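Local coordinates for VOC domain-containing protein (Streptococcus mutans, PDB 3L7T) that binds zinc and, as a member of the glyoxalase/VOC superfamily, may have lactoylglutathione lyase activity, at residues E34-R37 and D42-L45; L27-I32 and I52-F57. All blocks are in the same frame, centred on the assembly; numbering follows the deposited sequence.

Contact 1: residues E34-R37 and D42-L45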
loop_
_atom_site.group_PDB
_atom_site.type_symbol
_atom_site.label_atom_id
_atom_site.label_comp_id
_atom_site.label_asym_id
_atom_site.label_seq_id
_atom_site.Cartn_x
_atom_site.Cartn_y
_atom_site.Cartn_z
ATOM N N GLU A 34 8.627 -10.804 -14.414
ATOM C CA GLU A 34 9.294 -9.531 -14.622
ATOM C C GLU A 34 9.174 -9.138 -16.075
ATOM O O GLU A 34 9.491 -9.942 -16.972
ATOM C CB GLU A 34 10.762 -9.634 -14.241
ATOM C CG GLU A 34 11.528 -8.327 -14.427
ATOM C CD GLU A 34 13.022 -8.481 -14.136
ATOM O OE1 GLU A 34 13.567 -9.568 -14.409
ATOM O OE2 GLU A 34 13.663 -7.504 -13.694
ATOM N N ASN A 35 8.625 -7.952 -16.313
ATOM C CA ASN A 35 8.351 -7.496 -17.668
ATOM C C ASN A 35 8.765 -6.067 -17.903
ATOM O O ASN A 35 8.600 -5.204 -17.043
ATOM C CB ASN A 35 6.866 -7.668 -17.995
ATOM C CG ASN A 35 6.491 -9.108 -18.156
ATOM O OD1 ASN A 35 6.888 -9.760 -19.132
ATOM N ND2 ASN A 35 5.736 -9.628 -17.203
ATOM N N HIS A 36 9.268 -5.780 -19.078
ATOM C CA HIS A 36 9.695 -4.440 -19.423
ATOM C C HIS A 36 8.870 -3.924 -20.621
ATOM O O HIS A 36 8.827 -4.544 -21.649
ATOM C CB HIS A 36 11.175 -4.495 -19.701
ATOM C CG HIS A 36 11.771 -3.217 -20.139
ATOM N ND1 HIS A 36 12.818 -3.169 -21.017
ATOM C CD2 HIS A 36 11.498 -1.944 -19.811
ATOM C CE1 HIS A 36 13.152 -1.921 -21.233
ATOM N NE2 HIS A 36 12.369 -1.156 -20.507
ATOM N N ARG A 37 8.186 -2.816 -20.440
ATOM C CA ARG A 37 7.433 -2.192 -21.501
ATOM C C ARG A 37 7.762 -0.721 -21.506
ATOM O O ARG A 37 7.129 0.046 -20.856
ATOM C CB ARG A 37 5.946 -2.397 -21.321
ATOM C CG ARG A 37 5.487 -3.826 -21.418
ATOM C CD ARG A 37 5.560 -4.331 -22.825
ATOM N NE ARG A 37 5.016 -5.667 -22.989
ATOM C CZ ARG A 37 5.692 -6.784 -22.801
ATOM N NH1 ARG A 37 6.940 -6.748 -22.380
ATOM N NH2 ARG A 37 5.109 -7.944 -22.995
ATOM N N ASP A 42 7.603 0.836 -17.995
ATOM C CA ASP A 42 9.000 0.501 -17.696
ATOM C C ASP A 42 9.084 -0.902 -17.109
ATOM O O ASP A 42 8.491 -1.829 -17.701
ATOM C CB ASP A 42 9.623 1.585 -16.821
ATOM C CG ASP A 42 9.621 2.946 -17.519
ATOM O OD1 ASP A 42 9.904 2.963 -18.741
ATOM O OD2 ASP A 42 9.265 3.972 -16.877
ATOM N N TYR A 43 9.825 -1.103 -16.009
ATOM C CA TYR A 43 9.961 -2.460 -15.461
ATOM C C TYR A 43 8.888 -2.683 -14.438
ATOM O O TYR A 43 8.634 -1.810 -13.580
ATOM C CB TYR A 43 11.343 -2.692 -14.810
ATOM C CG TYR A 43 12.457 -2.639 -15.840
ATOM C CD1 TYR A 43 12.840 -3.791 -16.520
ATOM C CD2 TYR A 43 13.109 -1.456 -16.123
ATOM C CE1 TYR A 43 13.852 -3.779 -17.450
ATOM C CE2 TYR A 43 14.117 -1.418 -17.095
ATOM C CZ TYR A 43 14.451 -2.579 -17.765
ATOM O OH TYR A 43 15.457 -2.567 -18.710
ATOM N N LYS A 44 8.200 -3.811 -14.583
ATOM C CA LYS A 44 7.193 -4.214 -13.626
ATOM C C LYS A 44 7.587 -5.573 -13.079
ATOM O O LYS A 44 7.795 -6.523 -13.837
ATOM C CB LYS A 44 5.820 -4.298 -14.310
ATOM C CG LYS A 44 4.676 -4.730 -13.355
ATOM C CD LYS A 44 3.319 -4.865 -14.079
ATOM C CE LYS A 44 2.210 -5.204 -13.088
ATOM N NZ LYS A 44 2.081 -6.684 -12.821
ATOM N N LEU A 45 7.897 -5.591 -11.793
ATOM C CA LEU A 45 8.439 -6.751 -11.128
ATOM C C LEU A 45 7.353 -7.248 -10.170
ATOM O O LEU A 45 6.985 -6.536 -9.224
ATOM C CB LEU A 45 9.675 -6.344 -10.331
ATOM C CG LEU A 45 10.251 -7.426 -9.407
ATOM C CD1 LEU A 45 10.714 -8.716 -10.115
ATOM C CD2 LEU A 45 11.370 -6.836 -8.590
HETATM O O HOH W 1 5.363 -7.967 -14.657
HETATM O O HOH W 2 12.483 1.141 -19.361
#

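Contact 2: residues L27-I32 and I52-F57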
loop_
_atom_site.group_PDB
_atom_site.type_symbol
_atom_site.label_atom_id
_atom_site.label_comp_id
_atom_site.label_asym_id
_atom_site.label_seq_id
_atom_site.Cartn_x
_atom_site.Cartn_y
_atom_site.Cartn_z
ATOM N N LEU A 27 15.368 -9.220 1.085
ATOM C CA LEU A 27 14.158 -9.600 1.795
ATOM C C LEU A 27 13.695 -10.983 1.379
ATOM O O LEU A 27 12.966 -11.641 2.111
ATOM C CB LEU A 27 13.046 -8.572 1.602
ATOM C CG LEU A 27 13.326 -7.144 2.081
ATOM C CD1 LEU A 27 12.043 -6.327 2.125
ATOM C CD2 LEU A 27 14.061 -7.141 3.427
ATOM N N GLY A 28 14.246 -11.477 0.279
ATOM C CA GLY A 28 13.989 -12.858 -0.174
ATOM C C GLY A 28 12.631 -13.145 -0.805
ATOM O O GLY A 28 12.218 -14.308 -0.894
ATOM N N PHE A 29 11.930 -12.119 -1.285
ATOM C CA PHE A 29 10.673 -12.376 -2.002
ATOM C C PHE A 29 10.875 -13.186 -3.304
ATOM O O PHE A 29 11.743 -12.878 -4.107
ATOM C CB PHE A 29 9.975 -11.063 -2.326
ATOM C CG PHE A 29 9.349 -10.403 -1.137
ATOM C CD1 PHE A 29 8.269 -10.970 -0.499
ATOM C CD2 PHE A 29 9.841 -9.207 -0.664
ATOM C CE1 PHE A 29 7.738 -10.388 0.634
ATOM C CE2 PHE A 29 9.327 -8.634 0.494
ATOM C CZ PHE A 29 8.249 -9.209 1.113
ATOM N N GLU A 30 10.034 -14.185 -3.531
ATOM C CA GLU A 30 10.036 -14.916 -4.798
ATOM C C GLU A 30 9.570 -14.043 -5.974
ATOM O O GLU A 30 8.500 -13.456 -5.911
ATOM C CB GLU A 30 9.106 -16.130 -4.639
ATOM C CG GLU A 30 9.115 -17.144 -5.768
ATOM C CD GLU A 30 7.900 -18.078 -5.729
ATOM O OE1 GLU A 30 7.410 -18.393 -4.625
ATOM O OE2 GLU A 30 7.407 -18.446 -6.814
ATOM N N VAL A 31 10.299 -14.065 -7.092
ATOM C CA VAL A 31 9.853 -13.412 -8.313
ATOM C C VAL A 31 8.823 -14.263 -9.052
ATOM O O VAL A 31 9.079 -15.433 -9.389
ATOM C CB VAL A 31 11.054 -13.148 -9.255
ATOM C CG1 VAL A 31 10.572 -12.559 -10.555
ATOM C CG2 VAL A 31 12.062 -12.206 -8.572
ATOM N N ILE A 32 7.647 -13.693 -9.287
ATOM C CA ILE A 32 6.648 -14.349 -10.105
ATOM C C ILE A 32 6.880 -14.074 -11.581
ATOM O O ILE A 32 6.886 -15.009 -12.381
ATOM C CB ILE A 32 5.219 -13.935 -9.721
ATOM C CG1 ILE A 32 4.941 -14.221 -8.234
ATOM C CG2 ILE A 32 4.194 -14.639 -10.617
ATOM C CD1 ILE A 32 3.738 -13.460 -7.670
ATOM N N ILE A 52 -0.818 -12.613 -1.740
ATOM C CA ILE A 52 -0.954 -11.289 -2.307
ATOM C C ILE A 52 0.299 -11.101 -3.151
ATOM O O ILE A 52 1.379 -11.518 -2.736
ATOM C CB ILE A 52 -1.018 -10.244 -1.160
ATOM C CG1 ILE A 52 -2.400 -10.300 -0.506
ATOM C CG2 ILE A 52 -0.683 -8.827 -1.655
ATOM C CD1 ILE A 52 -2.522 -9.585 0.815
ATOM N N GLU A 53 0.194 -10.397 -4.264
ATOM C CA GLU A 53 1.405 -10.016 -4.991
ATOM C C GLU A 53 1.864 -8.601 -4.606
ATOM O O GLU A 53 1.052 -7.750 -4.294
ATOM C CB GLU A 53 1.165 -10.098 -6.503
ATOM C CG GLU A 53 0.827 -11.509 -6.988
ATOM C CD GLU A 53 0.792 -11.612 -8.514
ATOM O OE1 GLU A 53 1.213 -10.660 -9.210
ATOM O OE2 GLU A 53 0.322 -12.645 -9.019
ATOM N N LEU A 54 3.163 -8.350 -4.667
ATOM C CA LEU A 54 3.692 -6.974 -4.607
ATOM C C LEU A 54 4.159 -6.623 -6.003
ATOM O O LEU A 54 4.930 -7.377 -6.586
ATOM C CB LEU A 54 4.912 -6.928 -3.671
ATOM C CG LEU A 54 4.658 -7.465 -2.279
ATOM C CD1 LEU A 54 5.981 -7.337 -1.452
ATOM C CD2 LEU A 54 3.522 -6.758 -1.607
ATOM N N GLU A 55 3.658 -5.522 -6.565
ATOM C CA GLU A 55 4.036 -5.128 -7.914
ATOM C C GLU A 55 4.999 -3.978 -7.788
ATOM O O GLU A 55 4.604 -2.902 -7.373
ATOM C CB GLU A 55 2.822 -4.624 -8.700
ATOM C CG GLU A 55 1.811 -5.676 -9.069
ATOM C CD GLU A 55 0.775 -5.147 -10.044
ATOM O OE1 GLU A 55 0.622 -3.896 -10.139
ATOM O OE2 GLU A 55 0.016 -5.994 -10.563
ATOM N N ILE A 56 6.253 -4.188 -8.151
ATOM C CA ILE A 56 7.235 -3.120 -8.072
ATOM C C ILE A 56 7.401 -2.470 -9.459
ATOM O O ILE A 56 7.716 -3.161 -10.443
ATOM C CB ILE A 56 8.572 -3.656 -7.571
ATOM C CG1 ILE A 56 8.415 -4.478 -6.282
ATOM C CG2 ILE A 56 9.581 -2.524 -7.408
ATOM C CD1 ILE A 56 7.904 -3.729 -5.121
ATOM N N PHE A 57 7.246 -1.149 -9.522
ATOM C CA PHE A 57 7.400 -0.427 -10.779
ATOM C C PHE A 57 8.582 0.491 -10.675
ATOM O O PHE A 57 8.667 1.277 -9.753
ATOM C CB PHE A 57 6.177 0.432 -11.076
ATOM C CG PHE A 57 4.956 -0.354 -11.469
ATOM C CD1 PHE A 57 4.666 -0.590 -12.807
ATOM C CD2 PHE A 57 4.043 -0.751 -10.502
ATOM C CE1 PHE A 57 3.493 -1.248 -13.191
ATOM C CE2 PHE A 57 2.842 -1.381 -10.872
ATOM C CZ PHE A 57 2.590 -1.639 -12.228
#

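Contact 1: residues E34-R37 and D42-L45
His-36 and Tyr-43 lie face against face: an offset stack with ring centroids 3.9 Å apart and planes only 9° from parallel. The imidazole sits over the outer half of the phenol, with Tyr-43 CE1 3.4 Å from His-36 CG, while Tyr-43 OH lies over the far side of the imidazole, 3.5 Å from His-36 CE1. With CG anti to the backbone N (chi1 177°), the imidazole runs forward along its own strand, and the tyrosine ring leans across from its strand to lie against it. A water 2.6 Å from His-36 NE2 probably also donates to Asp-42 OD1, which in turn accepts from Lys-39 N. Tyr-16, from helix 16-26, stacks on Tyr-43. His-36 and Tyr-43 are a non-hydrogen-bonded pair of the antiparallel hairpin made by strands 30-37 and 42-49, part of a βαβββ module of the VOC fold, with strand 30-37 at the edge of its sheet. Glu-34 and Leu-45 share this helix-side face, CB of Glu-34 lying 4.2 Å from CD1 of Leu-45, and the glutamate's OE2 goes to Tyr-16. Between these pairs, Asn-35 N reaches Lys-44 O at 3.0 Å and Lys-44 N returns to Asn-35 O at 2.9 Å, both bonds nearly straight. Asn-35 and Lys-44 themselves point to the other face, where Tyr-114 of the second subunit packs on both. There a water accepts from Asn-35 ND2 and donates to Lys-44 O, so this carbonyl is gripped twice. Nearer the turn, Arg-37 N binds Asp-42 O, whereas the return bond from Asp-42 N to Arg-37 O is weak. The Arg-37 side chain folds back, with NH1 3.0 Å from His-36 O.

Contact 2: residues L27-I32 and I52-F57
Ile-32 meets Glu-53 and Leu-54 meets Phe-29, Ile-32 and Leu-54 burying the most surface, with strand 42-49 lying between the two segments. In the βαβββ module of the VOC fold the sheet order puts that strand between 30-37 and 52-58, and no hydrogen bond joins the two segments directly; the CA atoms of Phe-29 and Leu-54 are 9.2 Å apart. Two pairs of side chains bridge the gap, one on each face of the sheet. Leu-54 points toward the 27-32 segment, its CG beside the backbone N (chi1 -55°), and this brings one methyl, CD1, over a face of the Phe-29 ring. CD1 lies 4.0 Å from the ring centroid and 14° off the ring normal, a CH-pi contact made with the leucine crossing the phenylalanine at about a right angle. The methyl is shifted from the middle toward the rim, closest to Phe-29 CZ. Phe-29 follows Gly-28, whose positive phi takes the chain out of helix 16-26. Leu-47 and Cys-49 of the intervening strand also touch the ring, Phe-87 meets it at an inclined angle, and Leu-3 of the second subunit packs on it. Glu-53, adjacent to Leu-54, serves the second pair on the opposite, metal-bearing face, where it also touches His-8, a zinc ligand on strand 5-12. Its chain runs out straight beyond CG, putting CG and the carboxylate carbon alongside the terminal methyl of Ile-32. The carboxylate carbon thus touches Ile-32, while OE1 forms a salt bridge with Arg-33, directly after it. Ile-32 meets the glutamate crosswise, CD1 being 3.6 Å from both CG and CD of Glu-53.

In the fold
The centres of contact 1 and contact 2 are about 12 Å apart. Both belong to one sheet, and strand 42-49 ties them together: contact 1 pairs it with 30-37, while contact 2 reaches over it to 52-58. Leu-45 O and Ile-56 N, 2.7 Å apart, probably form a hydrogen bond between them, and Leu-45 CD1 packs 3.9 Å from Val-31 CG1. On the zinc side, Lys-44 NZ makes a salt bridge to Glu-55 OE2 at 3.1 Å and another to Asp-46. Glu-55 and His-8 bind the zinc ion, about 6 Å from the Lys-44 side chain, so the lysine is probably a second-shell residue. His-84 of the second subunit packs on Glu-55, consistent with a metal site between subunits.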